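Local coordinates for putative uncharacterized protein Ta0848 (Thermoplasma acidophilum, PDB 4MN7) that probably reduces free methionine-R-sulfoxide to methionine, as a type II enzyme of the GAF-domain fRMsr family, at residues F6-M11 with L134-F138. The protein carries 1 engineered substitution. Residues are numbered along the deposited sequence; the frame is centred on the assembly and turned at random.
Sequences FARSQM and LVHEF
Leu134 sends its forked end into the hollow between Phe6, Ala7 and Gln10: CD1 lies 3.7 Å from CB of Gln10, while CD2 approaches CE2 of Phe6. Leucine suits the place because its branched end can touch Phe6 and Gln10, one turn apart, at once. Beside it small Ala7 lets the backbones close to 5.2 Å between the CA atoms of Ala7 and Leu134, with Ala7 CB only 3.4 Å from O of Leu134. Val135, compact and branched, turns its side chain from helix 2-21 and packs on Phe30, Val32 and Ile103 of the sheet, yet its CG2 still meets SD of Met11 at 3.9 Å. The methylene groups of Glu137 slide past the methyl of Ala7. Phe138 then returns toward helix 2-21, its CG anti to its own carbonyl carbon (chi1 -76°), a flat aromatic reaching Met11 with CD2 and CE2, Arg8 with CE1 and CZ. Unbranched, flexible Met11 bends at chi3 to bring CE within 3.4 Å of Phe138 CD2. The Arg8 guanidinium presents a face to the ring's edge, NH1 3.5 Å from Phe138 CZ, with the planes 74° apart; salt bridges to Glu5 and Glu41 hold it in place. Were Phe138 an alanine, the Met11 methyl and Arg8 guanidinium would probably lose the ring they both pack against. This close pairing of N- and C-terminal helices against one antiparallel sheet is characteristic of the GAF fold.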
loop_
_atom_site.group_PDB
_atom_site.type_symbol
_atom_site.label_atom_id
_atom_site.label_comp_id
_atom_site.label_asym_id
_atom_site.label_seq_id
_atom_site.Cartn_x
_atom_site.Cartn_y
_atom_site.Cartn_z
ATOM N N PHE A 6 8.665 3.425 3.942
ATOM C CA PHE A 6 7.407 3.770 3.332
ATOM C C PHE A 6 6.490 2.525 3.263
ATOM O O PHE A 6 5.359 2.567 3.721
ATOM C CB PHE A 6 7.627 4.285 1.917
ATOM C CG PHE A 6 6.360 4.413 1.138
ATOM C CD1 PHE A 6 5.458 5.426 1.438
ATOM C CD2 PHE A 6 6.063 3.556 0.112
ATOM C CE1 PHE A 6 4.262 5.545 0.746
ATOM C CE2 PHE A 6 4.901 3.705 -0.626
ATOM C CZ PHE A 6 3.985 4.681 -0.300
ATOM N N ALA A 7 7.038 1.408 2.798
ATOM C CA ALA A 7 6.282 0.163 2.725
ATOM C C ALA A 7 5.800 -0.272 4.072
ATOM O O ALA A 7 4.645 -0.754 4.225
ATOM C CB ALA A 7 7.062 -0.955 2.037
ATOM N N ARG A 8 6.662 -0.148 5.070
ATOM C CA ARG A 8 6.237 -0.581 6.407
ATOM C C ARG A 8 5.101 0.261 6.939
ATOM O O ARG A 8 4.203 -0.292 7.602
ATOM C CB ARG A 8 7.414 -0.587 7.400
ATOM C CG ARG A 8 7.016 -1.110 8.763
ATOM C CD ARG A 8 8.066 -0.850 9.814
ATOM N NE ARG A 8 8.859 -2.071 9.944
ATOM C CZ ARG A 8 10.052 -2.224 9.443
ATOM N NH1 ARG A 8 10.610 -1.233 8.815
ATOM N NH2 ARG A 8 10.675 -3.361 9.584
ATOM N N SER A 9 5.097 1.591 6.650
ATOM C CA SER A 9 3.971 2.417 7.103
ATOM C C SER A 9 2.665 2.047 6.353
ATOM O O SER A 9 1.592 2.064 6.959
ATOM C CB SER A 9 4.268 3.967 7.110
ATOM O OG SER A 9 3.966 4.644 5.908
ATOM N N GLN A 10 2.754 1.717 5.061
ATOM C CA GLN A 10 1.582 1.178 4.327
ATOM C C GLN A 10 1.041 -0.088 4.965
ATOM O O GLN A 10 -0.143 -0.219 5.189
ATOM C CB GLN A 10 1.927 0.898 2.875
ATOM C CG GLN A 10 2.156 2.152 2.060
ATOM C CD GLN A 10 0.874 2.980 1.920
ATOM O OE1 GLN A 10 -0.093 2.507 1.342
ATOM N NE2 GLN A 10 0.872 4.176 2.448
ATOM N N MET A 11 1.913 -1.043 5.248
ATOM C CA MET A 11 1.495 -2.318 5.861
ATOM C C MET A 11 0.873 -2.075 7.221
ATOM O O MET A 11 -0.143 -2.659 7.609
ATOM C CB MET A 11 2.712 -3.279 6.008
ATOM C CG MET A 11 3.121 -3.919 4.706
ATOM S SD MET A 11 4.442 -5.157 4.925
ATOM C CE MET A 11 5.665 -4.036 4.620
ATOM N N LEU A 134 4.138 -3.755 -2.080
ATOM C CA LEU A 134 4.640 -3.145 -0.918
ATOM C C LEU A 134 5.298 -4.155 -0.008
ATOM O O LEU A 134 6.339 -3.896 0.526
ATOM C CB LEU A 134 3.546 -2.405 -0.165
ATOM C CG LEU A 134 3.011 -1.171 -0.873
ATOM C CD1 LEU A 134 1.609 -0.868 -0.360
ATOM C CD2 LEU A 134 3.956 -0.034 -0.600
ATOM N N VAL A 135 4.671 -5.289 0.209
ATOM C CA VAL A 135 5.237 -6.355 1.072
ATOM C C VAL A 135 6.537 -6.862 0.437
ATOM O O VAL A 135 7.470 -7.205 1.109
ATOM C CB VAL A 135 4.297 -7.561 1.131
ATOM C CG1 VAL A 135 5.002 -8.773 1.749
ATOM C CG2 VAL A 135 3.093 -7.223 1.932
ATOM N N HIS A 136 6.589 -6.847 -0.879
ATOM C CA HIS A 136 7.751 -7.301 -1.604
ATOM C C HIS A 136 9.010 -6.498 -1.297
ATOM O O HIS A 136 10.107 -6.998 -1.368
ATOM C CB HIS A 136 7.487 -7.252 -3.100
ATOM C CG HIS A 136 8.641 -7.719 -3.934
ATOM N ND1 HIS A 136 9.456 -6.847 -4.617
ATOM C CD2 HIS A 136 9.139 -8.956 -4.171
ATOM C CE1 HIS A 136 10.389 -7.523 -5.270
ATOM N NE2 HIS A 136 10.217 -8.805 -5.016
ATOM N N GLU A 137 8.857 -5.250 -0.940
ATOM C CA GLU A 137 10.021 -4.478 -0.529
ATOM C C GLU A 137 10.760 -5.106 0.622
ATOM O O GLU A 137 11.930 -4.789 0.834
ATOM C CB GLU A 137 9.595 -3.052 -0.141
ATOM C CG GLU A 137 9.135 -2.216 -1.319
ATOM C CD GLU A 137 10.267 -2.024 -2.314
ATOM O OE1 GLU A 137 11.344 -1.559 -1.879
ATOM O OE2 GLU A 137 10.063 -2.324 -3.501
ATOM N N PHE A 138 10.089 -5.938 1.420
ATOM C CA PHE A 138 10.789 -6.683 2.491
ATOM C C PHE A 138 11.223 -8.098 2.097
ATOM O O PHE A 138 11.957 -8.774 2.826
ATOM C CB PHE A 138 9.921 -6.708 3.744
ATOM C CG PHE A 138 9.939 -5.429 4.471
ATOM C CD1 PHE A 138 10.937 -5.161 5.353
ATOM C CD2 PHE A 138 8.992 -4.480 4.235
ATOM C CE1 PHE A 138 10.993 -3.991 6.058
ATOM C CE2 PHE A 138 9.054 -3.270 4.905
ATOM C CZ PHE A 138 10.034 -3.030 5.835
#